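Local coordinates for protein signal recognition particle receptor beta subunit (Mus musculus, PDB 2FH5) that binds GTP as the beta subunit of the signal recognition particle receptor, which helps target nascent secretory proteins to the endoplasmic reticulum membrane, at residues B[8-19]-B[76-87]; B[38-46]-B[56-67]. All coordinates share one frame; numbering follows the deposited sequence.

Interaction 1: residues B[8-19]-B[76-87]; sequences RAVLFVGLCDSG and KSSARAVVFVVD. With GTP (guanosine-5'-triphosphate), chain D.
The carbonyl oxygen A9 O accepts two backbone N-H groups in its carbonyl plane, R80 N at 2.7 Å and A81 N in a longer bond. This double grip sits at a beta bulge, where the pairing slips by one residue between A9–A79 and V10–A81. Beyond it the two strands run parallel, and the bond from V83 N to L11 O is nearly straight, 173° at the hydrogen. On the face carrying V10 and F12, V83 lies alongside F12 and sets its CB over the ring as a CH-pi contact, offset toward the rim. The other face belongs to L11 and V13: L11 CD1 rests on A79 CB, and V13 CG2 meets F84 CD2 at 3.6 Å, the side chains crossing at about a right angle. F84 CG stands anti to the backbone N (chi1 -172°), bringing the ring back alongside strand 9-13, where one face lies over V13 O and G14 CA. Past V13 the direct pairing stops, and a water bridges L15 N to V85 O. S18 OG bonds to L15 O at 2.8 Å and pins the turn. D87 forms a salt bridge with K124. Backbone N-H groups of D17 and G19 in the P-loop, with K20, thus grip the phosphates at the end of a parallel strand pair.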
loop_
_atom_site.group_PDB
_atom_site.type_symbol
_atom_site.label_atom_id
_atom_site.label_comp_id
_atom_site.label_asym_id
_atom_site.label_seq_id
_atom_site.Cartn_x
_atom_site.Cartn_y
_atom_site.Cartn_z
ATOM N N ARG B 8 -15.835 -13.473 6.460
ATOM C CA ARG B 8 -14.417 -13.573 6.913
ATOM C C ARG B 8 -13.444 -12.670 6.131
ATOM O O ARG B 8 -13.820 -11.950 5.212
ATOM C CB ARG B 8 -13.921 -15.022 6.846
ATOM C CG ARG B 8 -14.666 -15.985 7.720
ATOM C CD ARG B 8 -13.906 -17.278 7.835
ATOM N NE ARG B 8 -12.810 -17.190 8.791
ATOM C CZ ARG B 8 -11.956 -18.184 9.039
ATOM N NH1 ARG B 8 -12.067 -19.340 8.398
ATOM N NH2 ARG B 8 -10.992 -18.029 9.935
ATOM N N ALA B 9 -12.173 -12.764 6.497
ATOM C CA ALA B 9 -11.139 -11.933 5.926
ATOM C C ALA B 9 -10.484 -12.391 4.634
ATOM O O ALA B 9 -10.307 -13.592 4.385
ATOM C CB ALA B 9 -10.069 -11.697 6.976
ATOM N N VAL B 10 -10.142 -11.399 3.813
ATOM C CA VAL B 10 -9.431 -11.605 2.566
ATOM C C VAL B 10 -8.121 -10.822 2.731
ATOM O O VAL B 10 -8.138 -9.610 2.894
ATOM C CB VAL B 10 -10.157 -11.019 1.351
ATOM C CG1 VAL B 10 -9.338 -11.311 0.100
ATOM C CG2 VAL B 10 -11.559 -11.598 1.237
ATOM N N LEU B 11 -6.997 -11.524 2.703
ATOM C CA LEU B 11 -5.699 -10.890 2.834
ATOM C C LEU B 11 -5.062 -10.519 1.488
ATOM O O LEU B 11 -4.990 -11.347 0.583
ATOM C CB LEU B 11 -4.759 -11.828 3.589
ATOM C CG LEU B 11 -5.354 -12.431 4.860
ATOM C CD1 LEU B 11 -4.274 -13.253 5.581
ATOM C CD2 LEU B 11 -5.896 -11.335 5.763
ATOM N N PHE B 12 -4.628 -9.270 1.342
ATOM C CA PHE B 12 -3.942 -8.847 0.122
ATOM C C PHE B 12 -2.456 -8.811 0.511
ATOM O O PHE B 12 -2.062 -8.101 1.451
ATOM C CB PHE B 12 -4.408 -7.461 -0.317
ATOM C CG PHE B 12 -5.788 -7.443 -0.907
ATOM C CD1 PHE B 12 -6.909 -7.627 -0.105
ATOM C CD2 PHE B 12 -5.969 -7.294 -2.276
ATOM C CE1 PHE B 12 -8.196 -7.668 -0.663
ATOM C CE2 PHE B 12 -7.251 -7.333 -2.836
ATOM C CZ PHE B 12 -8.365 -7.521 -2.020
ATOM N N VAL B 13 -1.641 -9.594 -0.187
ATOM C CA VAL B 13 -0.223 -9.681 0.119
ATOM C C VAL B 13 0.538 -9.591 -1.182
ATOM O O VAL B 13 -0.044 -9.795 -2.234
ATOM C CB VAL B 13 0.129 -11.038 0.819
ATOM C CG1 VAL B 13 -0.592 -11.162 2.183
ATOM C CG2 VAL B 13 -0.244 -12.200 -0.096
ATOM N N GLY B 14 1.836 -9.298 -1.115
ATOM C CA GLY B 14 2.641 -9.173 -2.320
ATOM C C GLY B 14 3.809 -8.257 -2.048
ATOM O O GLY B 14 3.838 -7.564 -1.010
ATOM N N LEU B 15 4.768 -8.226 -2.977
ATOM C CA LEU B 15 5.953 -7.388 -2.786
ATOM C C LEU B 15 5.545 -5.934 -2.711
ATOM O O LEU B 15 4.415 -5.583 -3.061
ATOM C CB LEU B 15 6.971 -7.555 -3.937
ATOM C CG LEU B 15 7.435 -8.978 -4.248
ATOM C CD1 LEU B 15 8.321 -8.939 -5.466
ATOM C CD2 LEU B 15 8.134 -9.600 -3.057
ATOM N N CYS B 16 6.460 -5.104 -2.229
ATOM C CA CYS B 16 6.235 -3.662 -2.167
ATOM C C CYS B 16 5.914 -3.182 -3.565
ATOM O O CYS B 16 6.466 -3.696 -4.534
ATOM C CB CYS B 16 7.500 -2.945 -1.710
ATOM S SG CYS B 16 7.790 -3.103 0.043
ATOM N N ASP B 17 5.015 -2.214 -3.670
ATOM C CA ASP B 17 4.662 -1.675 -4.970
ATOM C C ASP B 17 3.903 -2.577 -5.918
ATOM O O ASP B 17 3.815 -2.247 -7.107
ATOM C CB ASP B 17 5.920 -1.194 -5.707
ATOM C CG ASP B 17 6.567 -0.032 -5.024
ATOM O OD1 ASP B 17 5.904 1.035 -4.930
ATOM O OD2 ASP B 17 7.728 -0.182 -4.572
ATOM N N SER B 18 3.382 -3.709 -5.455
ATOM C CA SER B 18 2.647 -4.547 -6.397
ATOM C C SER B 18 1.264 -3.903 -6.659
ATOM O O SER B 18 0.659 -4.137 -7.695
ATOM C CB SER B 18 2.535 -5.982 -5.878
ATOM O OG SER B 18 2.056 -6.018 -4.553
ATOM N N GLY B 19 0.810 -3.063 -5.719
ATOM C CA GLY B 19 -0.453 -2.354 -5.856
ATOM C C GLY B 19 -1.535 -2.764 -4.868
ATOM O O GLY B 19 -2.717 -2.536 -5.120
ATOM N N LYS B 76 -3.291 -14.908 9.177
ATOM C CA LYS B 76 -3.622 -16.074 8.358
ATOM C C LYS B 76 -4.773 -16.962 8.824
ATOM O O LYS B 76 -5.625 -17.338 8.009
ATOM C CB LYS B 76 -2.381 -16.935 8.095
ATOM C CG LYS B 76 -1.697 -17.478 9.318
ATOM C CD LYS B 76 -0.478 -18.291 8.933
ATOM C CE LYS B 76 0.249 -18.806 10.163
ATOM N NZ LYS B 76 1.511 -19.531 9.812
ATOM N N SER B 77 -4.831 -17.283 10.117
ATOM C CA SER B 77 -5.910 -18.147 10.603
ATOM C C SER B 77 -7.311 -17.535 10.447
ATOM O O SER B 77 -8.306 -18.256 10.527
ATOM C CB SER B 77 -5.665 -18.547 12.061
ATOM O OG SER B 77 -5.808 -17.438 12.929
ATOM N N SER B 78 -7.388 -16.223 10.207
ATOM C CA SER B 78 -8.671 -15.520 10.017
ATOM C C SER B 78 -9.055 -15.387 8.539
ATOM O O SER B 78 -10.122 -14.847 8.219
ATOM C CB SER B 78 -8.607 -14.093 10.592
ATOM O OG SER B 78 -8.040 -14.056 11.895
ATOM N N ALA B 79 -8.197 -15.878 7.641
ATOM C CA ALA B 79 -8.437 -15.739 6.212
ATOM C C ALA B 79 -9.324 -16.752 5.509
ATOM O O ALA B 79 -9.107 -17.958 5.563
ATOM C CB ALA B 79 -7.112 -15.658 5.484
ATOM N N ARG B 80 -10.318 -16.225 4.825
ATOM C CA ARG B 80 -11.224 -17.017 4.035
ATOM C C ARG B 80 -10.574 -17.101 2.651
ATOM O O ARG B 80 -10.788 -18.061 1.899
ATOM C CB ARG B 80 -12.561 -16.294 3.927
ATOM C CG ARG B 80 -13.510 -16.861 2.920
ATOM C CD ARG B 80 -14.768 -16.015 2.872
ATOM N NE ARG B 80 -15.955 -16.824 2.618
ATOM C CZ ARG B 80 -16.518 -17.623 3.519
ATOM N NH1 ARG B 80 -16.006 -17.715 4.741
ATOM N NH2 ARG B 80 -17.584 -18.343 3.194
ATOM N N ALA B 81 -9.781 -16.078 2.322
ATOM C CA ALA B 81 -9.108 -16.016 1.034
ATOM C C ALA B 81 -7.886 -15.116 1.078
ATOM O O ALA B 81 -7.794 -14.211 1.901
ATOM C CB ALA B 81 -10.067 -15.528 -0.039
ATOM N N VAL B 82 -6.956 -15.377 0.167
ATOM C CA VAL B 82 -5.726 -14.625 0.065
ATOM C C VAL B 82 -5.568 -14.205 -1.377
ATOM O O VAL B 82 -5.729 -15.037 -2.267
ATOM C CB VAL B 82 -4.505 -15.486 0.441
ATOM C CG1 VAL B 82 -3.192 -14.695 0.213
ATOM C CG2 VAL B 82 -4.625 -15.922 1.876
ATOM N N VAL B 83 -5.289 -12.918 -1.601
ATOM C CA VAL B 83 -5.054 -12.383 -2.944
ATOM C C VAL B 83 -3.606 -11.978 -2.945
ATOM O O VAL B 83 -3.192 -11.087 -2.180
ATOM C CB VAL B 83 -5.880 -11.132 -3.236
ATOM C CG1 VAL B 83 -5.562 -10.613 -4.653
ATOM C CG2 VAL B 83 -7.365 -11.453 -3.095
ATOM N N PHE B 84 -2.821 -12.659 -3.761
ATOM C CA PHE B 84 -1.403 -12.358 -3.853
ATOM C C PHE B 84 -1.284 -11.441 -5.067
ATOM O O PHE B 84 -1.513 -11.866 -6.208
ATOM C CB PHE B 84 -0.598 -13.663 -4.035
ATOM C CG PHE B 84 0.896 -13.487 -3.951
ATOM C CD1 PHE B 84 1.620 -12.955 -5.028
ATOM C CD2 PHE B 84 1.581 -13.837 -2.792
ATOM C CE1 PHE B 84 3.015 -12.774 -4.944
ATOM C CE2 PHE B 84 2.988 -13.662 -2.688
ATOM C CZ PHE B 84 3.703 -13.132 -3.763
ATOM N N VAL B 85 -0.944 -10.177 -4.818
ATOM C CA VAL B 85 -0.813 -9.191 -5.892
ATOM C C VAL B 85 0.559 -9.165 -6.559
ATOM O O VAL B 85 1.590 -9.203 -5.902
ATOM C CB VAL B 85 -1.133 -7.808 -5.358
ATOM C CG1 VAL B 85 -1.156 -6.822 -6.491
ATOM C CG2 VAL B 85 -2.459 -7.850 -4.603
ATOM N N VAL B 86 0.562 -9.089 -7.878
ATOM C CA VAL B 86 1.797 -9.082 -8.660
ATOM C C VAL B 86 1.881 -7.895 -9.631
ATOM O O VAL B 86 0.939 -7.629 -10.377
ATOM C CB VAL B 86 1.906 -10.381 -9.500
ATOM C CG1 VAL B 86 3.205 -10.395 -10.328
ATOM C CG2 VAL B 86 1.840 -11.570 -8.587
ATOM N N ASP B 87 2.998 -7.179 -9.616
ATOM C CA ASP B 87 3.188 -6.081 -10.540
ATOM C C ASP B 87 3.515 -6.787 -11.857
ATOM O O ASP B 87 4.632 -7.260 -12.039
ATOM C CB ASP B 87 4.383 -5.217 -10.112
ATOM C CG ASP B 87 4.639 -4.041 -11.064
ATOM O OD1 ASP B 87 4.524 -4.241 -12.288
ATOM O OD2 ASP B 87 4.971 -2.921 -10.590
HETATM P PG GTP D . 3.488 -1.616 -0.158
HETATM O O1G GTP D . 4.869 -1.171 -0.168
HETATM O O2G GTP D . 2.620 -0.817 0.759
HETATM O O3G GTP D . 3.403 -3.125 0.156
HETATM O O3B GTP D . 2.977 -1.286 -1.773
HETATM P PB GTP D . 1.582 -1.542 -2.353
HETATM O O1B GTP D . 1.514 -2.903 -2.966
HETATM O O2B GTP D . 0.449 -1.314 -1.373
HETATM O O3A GTP D . 1.602 -0.469 -3.537
HETATM P PA GTP D . 0.609 0.716 -3.835
HETATM O O1A GTP D . -0.758 0.299 -3.815
HETATM O O2A GTP D . 0.878 1.866 -2.905
HETATM O "O5'" GTP D . 1.046 0.974 -5.336
HETATM C "C5'" GTP D . 2.374 1.403 -5.584
HETATM C "C4'" GTP D . 2.379 2.363 -6.773
HETATM O "O4'" GTP D . 1.875 1.717 -7.962
HETATM C "C3'" GTP D . 1.482 3.592 -6.591
HETATM O "O3'" GTP D . 2.113 4.781 -7.147
HETATM C "C2'" GTP D . 0.230 3.214 -7.328
HETATM O "O2'" GTP D . -0.634 4.311 -7.688
HETATM C "C1'" GTP D . 0.747 2.394 -8.511
HETATM N N9 GTP D . -0.166 1.368 -8.982
HETATM C C8 GTP D . -0.852 0.440 -8.191
HETATM N N7 GTP D . -1.598 -0.357 -8.952
HETATM C C5 GTP D . -1.396 0.058 -10.287
HETATM C C6 GTP D . -1.890 -0.386 -11.527
HETATM O O6 GTP D . -2.657 -1.296 -11.778
HETATM N N1 GTP D . -1.452 0.303 -12.690
HETATM C C2 GTP D . -0.576 1.373 -12.646
HETATM N N2 GTP D . -0.223 1.988 -13.808
HETATM N N3 GTP D . -0.096 1.790 -11.444
HETATM C C4 GTP D . -0.510 1.138 -10.288
HETATM O O HOH W 1 4.320 -9.343 -5.587
#

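Interaction 2: residues B[38-46]-B[56-67]; sequences SITDSSAIY and LTLIDLPGHESL. With MG (magnesium ion), chain C; GTP (guanosine-5'-triphosphate), chain D.
S38 and D60 meet around the magnesium ion, one binding it directly and the other through water. S38 OG is a ligand at 2.3 Å; it lies anti to the carbonyl carbon (chi1 -66°), which turns it to the metal, and is also hydrogen-bonded to the backbone of another protein's chain. S38 N donates to GTP O2G. D60 stays in the second shell: its OD1 accepts from a water that is itself a metal ligand, while OD2 is bonded to T21, whose hydroxyl also binds the magnesium. Across the site, G63 N reaches GTP O3G at 2.8 Å, giving the gamma phosphate an amide from each segment. A further water links S38 O with H64 N. S43 OG bonds to a side chain of another protein's chain.

Backbone hydrogen bonds join antiparallel strands 42-46 and 56-60 in the pairs S42–D60, A44–L58 and Y46–L56; the bond from Y46 N to L56 O is 2.8 Å long and 171° at the hydrogen.

Among van der Waals contacts, Y46 CB sits 3.6 Å from L58 CG, while the hydroxyl at the far end of the tyrosine is hydrogen-bonded to E207. L61 CD2 touches D41 CB, and P62 CG lies 3.3 Å from T40 O. Serine on the metal, aspartate behind water and the D-x-P-G sequence match the two switch regions of a small GTPase with GTP bound.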
loop_
_atom_site.group_PDB
_atom_site.type_symbol
_atom_site.label_atom_id
_atom_site.label_comp_id
_atom_site.label_asym_id
_atom_site.label_seq_id
_atom_site.Cartn_x
_atom_site.Cartn_y
_atom_site.Cartn_z
ATOM N N SER B 38 3.314 1.263 2.692
ATOM C CA SER B 38 2.557 0.948 3.903
ATOM C C SER B 38 3.428 0.419 5.022
ATOM O O SER B 38 4.293 -0.414 4.776
ATOM C CB SER B 38 1.489 -0.106 3.586
ATOM O OG SER B 38 0.512 0.414 2.710
ATOM N N ILE B 39 3.192 0.875 6.253
ATOM C CA ILE B 39 3.983 0.371 7.364
ATOM C C ILE B 39 3.187 -0.467 8.383
ATOM O O ILE B 39 3.774 -1.070 9.276
ATOM C CB ILE B 39 4.803 1.506 8.059
ATOM C CG1 ILE B 39 3.911 2.411 8.880
ATOM C CG2 ILE B 39 5.490 2.371 7.006
ATOM C CD1 ILE B 39 4.704 3.563 9.470
ATOM N N THR B 40 1.864 -0.475 8.266
ATOM C CA THR B 40 0.990 -1.337 9.082
ATOM C C THR B 40 -0.129 -1.808 8.164
ATOM O O THR B 40 -0.285 -1.331 7.043
ATOM C CB THR B 40 0.264 -0.671 10.301
ATOM O OG1 THR B 40 -0.441 0.501 9.876
ATOM C CG2 THR B 40 1.226 -0.353 11.404
ATOM N N ASP B 41 -0.919 -2.734 8.664
ATOM C CA ASP B 41 -2.043 -3.256 7.917
ATOM C C ASP B 41 -3.204 -2.278 8.036
ATOM O O ASP B 41 -3.246 -1.458 8.939
ATOM C CB ASP B 41 -2.478 -4.564 8.542
ATOM C CG ASP B 41 -2.745 -4.408 10.032
ATOM O OD1 ASP B 41 -1.771 -4.346 10.819
ATOM O OD2 ASP B 41 -3.931 -4.320 10.423
ATOM N N SER B 42 -4.136 -2.366 7.102
ATOM C CA SER B 42 -5.342 -1.571 7.149
ATOM C C SER B 42 -6.493 -2.511 6.733
ATOM O O SER B 42 -6.316 -3.469 5.970
ATOM C CB SER B 42 -5.238 -0.301 6.267
ATOM O OG SER B 42 -4.736 -0.519 4.965
ATOM N N SER B 43 -7.674 -2.261 7.263
ATOM C CA SER B 43 -8.797 -3.136 6.979
ATOM C C SER B 43 -10.092 -2.345 6.865
ATOM O O SER B 43 -10.197 -1.235 7.386
ATOM C CB SER B 43 -8.917 -4.145 8.112
ATOM O OG SER B 43 -9.173 -3.464 9.328
ATOM N N ALA B 44 -11.070 -2.930 6.183
ATOM C CA ALA B 44 -12.367 -2.305 5.998
ATOM C C ALA B 44 -13.360 -3.327 5.435
ATOM O O ALA B 44 -12.964 -4.317 4.804
ATOM C CB ALA B 44 -12.244 -1.137 5.064
ATOM N N ILE B 45 -14.648 -3.070 5.642
ATOM C CA ILE B 45 -15.679 -3.978 5.183
ATOM C C ILE B 45 -16.044 -3.800 3.710
ATOM O O ILE B 45 -16.236 -2.688 3.230
ATOM C CB ILE B 45 -16.938 -3.823 6.051
ATOM C CG1 ILE B 45 -16.664 -4.389 7.439
ATOM C CG2 ILE B 45 -18.110 -4.543 5.419
ATOM C CD1 ILE B 45 -17.724 -4.024 8.461
ATOM N N TYR B 46 -16.150 -4.914 2.997
ATOM C CA TYR B 46 -16.498 -4.881 1.584
ATOM C C TYR B 46 -17.834 -5.609 1.337
ATOM O O TYR B 46 -17.955 -6.796 1.630
ATOM C CB TYR B 46 -15.377 -5.544 0.770
ATOM C CG TYR B 46 -15.618 -5.632 -0.726
ATOM C CD1 TYR B 46 -15.582 -4.499 -1.529
ATOM C CD2 TYR B 46 -15.851 -6.862 -1.339
ATOM C CE1 TYR B 46 -15.772 -4.587 -2.921
ATOM C CE2 TYR B 46 -16.039 -6.964 -2.718
ATOM C CZ TYR B 46 -15.999 -5.829 -3.504
ATOM O OH TYR B 46 -16.197 -5.935 -4.868
ATOM N N LEU B 56 -17.293 -9.046 3.390
ATOM C CA LEU B 56 -15.964 -9.611 3.618
ATOM C C LEU B 56 -15.121 -8.518 4.309
ATOM O O LEU B 56 -15.424 -7.335 4.199
ATOM C CB LEU B 56 -15.323 -9.992 2.273
ATOM C CG LEU B 56 -15.939 -11.134 1.449
ATOM C CD1 LEU B 56 -15.379 -11.138 0.030
ATOM C CD2 LEU B 56 -15.640 -12.471 2.145
ATOM N N THR B 57 -14.100 -8.901 5.055
ATOM C CA THR B 57 -13.237 -7.899 5.662
ATOM C C THR B 57 -11.924 -7.863 4.873
ATOM O O THR B 57 -11.098 -8.754 5.010
ATOM C CB THR B 57 -12.899 -8.217 7.122
ATOM O OG1 THR B 57 -14.063 -8.028 7.922
ATOM C CG2 THR B 57 -11.796 -7.289 7.634
ATOM N N LEU B 58 -11.747 -6.861 4.019
ATOM C CA LEU B 58 -10.503 -6.767 3.264
ATOM C C LEU B 58 -9.421 -6.289 4.228
ATOM O O LEU B 58 -9.655 -5.363 5.015
ATOM C CB LEU B 58 -10.640 -5.771 2.113
ATOM C CG LEU B 58 -11.861 -5.891 1.192
ATOM C CD1 LEU B 58 -11.692 -4.951 0.013
ATOM C CD2 LEU B 58 -12.018 -7.317 0.676
ATOM N N ILE B 59 -8.264 -6.949 4.189
ATOM C CA ILE B 59 -7.111 -6.594 5.015
ATOM C C ILE B 59 -5.895 -6.441 4.097
ATOM O O ILE B 59 -5.450 -7.407 3.466
ATOM C CB ILE B 59 -6.794 -7.669 6.048
ATOM C CG1 ILE B 59 -7.961 -7.828 7.021
ATOM C CG2 ILE B 59 -5.529 -7.317 6.791
ATOM C CD1 ILE B 59 -7.689 -8.890 8.098
ATOM N N ASP B 60 -5.382 -5.217 4.011
ATOM C CA ASP B 60 -4.235 -4.875 3.171
ATOM C C ASP B 60 -2.973 -5.059 3.993
ATOM O O ASP B 60 -2.795 -4.359 4.962
ATOM C CB ASP B 60 -4.408 -3.410 2.712
ATOM C CG ASP B 60 -3.139 -2.797 2.067
ATOM O OD1 ASP B 60 -2.390 -3.507 1.366
ATOM O OD2 ASP B 60 -2.907 -1.566 2.253
ATOM N N LEU B 61 -2.093 -5.983 3.613
ATOM C CA LEU B 61 -0.854 -6.215 4.391
ATOM C C LEU B 61 0.406 -5.630 3.753
ATOM O O LEU B 61 0.648 -5.799 2.575
ATOM C CB LEU B 61 -0.634 -7.722 4.654
ATOM C CG LEU B 61 -1.736 -8.495 5.419
ATOM C CD1 LEU B 61 -1.320 -9.938 5.669
ATOM C CD2 LEU B 61 -2.013 -7.813 6.754
ATOM N N PRO B 62 1.230 -4.926 4.544
ATOM C CA PRO B 62 2.462 -4.325 4.030
ATOM C C PRO B 62 3.357 -5.354 3.329
ATOM O O PRO B 62 3.531 -6.465 3.816
ATOM C CB PRO B 62 3.134 -3.780 5.289
ATOM C CG PRO B 62 2.044 -3.604 6.250
ATOM C CD PRO B 62 1.157 -4.794 6.006
ATOM N N GLY B 63 3.949 -4.979 2.204
ATOM C CA GLY B 63 4.813 -5.906 1.513
ATOM C C GLY B 63 6.273 -5.867 1.934
ATOM O O GLY B 63 7.068 -6.731 1.532
ATOM N N HIS B 64 6.646 -4.878 2.738
ATOM C CA HIS B 64 8.031 -4.797 3.155
ATOM C C HIS B 64 8.506 -6.106 3.818
ATOM O O HIS B 64 7.794 -6.703 4.617
ATOM C CB HIS B 64 8.247 -3.606 4.091
ATOM C CG HIS B 64 9.668 -3.147 4.127
ATOM N ND1 HIS B 64 10.535 -3.484 5.145
ATOM C CD2 HIS B 64 10.414 -2.501 3.197
ATOM C CE1 HIS B 64 11.755 -3.075 4.839
ATOM N NE2 HIS B 64 11.710 -2.477 3.660
ATOM N N GLU B 65 9.704 -6.550 3.442
ATOM C CA GLU B 65 10.324 -7.778 3.964
ATOM C C GLU B 65 10.313 -7.862 5.483
ATOM O O GLU B 65 10.050 -8.911 6.039
ATOM C CB GLU B 65 11.776 -7.875 3.467
ATOM C CG GLU B 65 12.366 -6.509 2.954
ATOM C CD GLU B 65 11.913 -6.128 1.511
ATOM O OE1 GLU B 65 12.267 -6.859 0.546
ATOM O OE2 GLU B 65 11.212 -5.103 1.335
ATOM N N SER B 66 10.585 -6.749 6.155
ATOM C CA SER B 66 10.626 -6.725 7.607
ATOM C C SER B 66 9.275 -6.864 8.260
ATOM O O SER B 66 9.204 -7.006 9.474
ATOM C CB SER B 66 11.263 -5.424 8.119
ATOM O OG SER B 66 10.328 -4.345 8.098
ATOM N N LEU B 67 8.200 -6.830 7.480
ATOM C CA LEU B 67 6.852 -6.928 8.055
ATOM C C LEU B 67 5.934 -7.951 7.417
ATOM O O LEU B 67 4.930 -8.318 8.001
ATOM C CB LEU B 67 6.132 -5.595 7.915
ATOM C CG LEU B 67 6.638 -4.296 8.508
ATOM C CD1 LEU B 67 5.851 -3.142 7.889
ATOM C CD2 LEU B 67 6.459 -4.335 10.026
HETATM MG MG MG C . 0.510 -0.561 0.653
HETATM P PG GTP D . 3.488 -1.616 -0.158
HETATM O O1G GTP D . 4.869 -1.171 -0.168
HETATM O O2G GTP D . 2.620 -0.817 0.759
HETATM O O3G GTP D . 3.403 -3.125 0.156
HETATM O O3B GTP D . 2.977 -1.286 -1.773
HETATM P PB GTP D . 1.582 -1.542 -2.353
HETATM O O1B GTP D . 1.514 -2.903 -2.966
HETATM O O2B GTP D . 0.449 -1.314 -1.373
HETATM O O3A GTP D . 1.602 -0.469 -3.537
HETATM P PA GTP D . 0.609 0.716 -3.835
HETATM O O1A GTP D . -0.758 0.299 -3.815
HETATM O O2A GTP D . 0.878 1.866 -2.905
HETATM O "O5'" GTP D . 1.046 0.974 -5.336
HETATM C "C5'" GTP D . 2.374 1.403 -5.584
HETATM C "C4'" GTP D . 2.379 2.363 -6.773
HETATM O "O4'" GTP D . 1.875 1.717 -7.962
HETATM C "C3'" GTP D . 1.482 3.592 -6.591
HETATM O "O3'" GTP D . 2.113 4.781 -7.147
HETATM C "C2'" GTP D . 0.230 3.214 -7.328
HETATM O "O2'" GTP D . -0.634 4.311 -7.688
HETATM C "C1'" GTP D . 0.747 2.394 -8.511
HETATM N N9 GTP D . -0.166 1.368 -8.982
HETATM C C8 GTP D . -0.852 0.440 -8.191
HETATM N N7 GTP D . -1.598 -0.357 -8.952
HETATM C C5 GTP D . -1.396 0.058 -10.287
HETATM C C6 GTP D . -1.890 -0.386 -11.527
HETATM O O6 GTP D . -2.657 -1.296 -11.778
HETATM N N1 GTP D . -1.452 0.303 -12.690
HETATM C C2 GTP D . -0.576 1.373 -12.646
HETATM N N2 GTP D . -0.223 1.988 -13.808
HETATM N N3 GTP D . -0.096 1.790 -11.444
HETATM C C4 GTP D . -0.510 1.138 -10.288
HETATM O O HOH W 2 5.420 -2.108 2.845
HETATM O O HOH W 3 -1.039 -2.157 4.313
HETATM O O HOH W 4 0.168 -2.469 1.456
HETATM O O HOH W 5 0.772 1.307 -0.243
#

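How the interactions relate
The centres of the two contacts lie about 8 Å apart in one mixed sheet. Strand 9-13 has strand 79-87 on one flank, in interaction 1, and strand 55-60 on the other; strand 42-47, joined through interaction 2, is outermost on that side within this chain. Backbone bonds between V10, F12 and I59 join the pairs directly. Along the chain, 38-46 and 56-67 are nested between 8-19 and 76-87, and helix 65-75 leads on to strand 79-87. Both contacts end at GTP: interaction 1 supplies the phosphate-binding loop, interaction 2 the magnesium and gamma-phosphate side. The sheet therefore brings sequence-distant loops together round one nucleotide, with the outer hairpin strand also meeting another protein's chain.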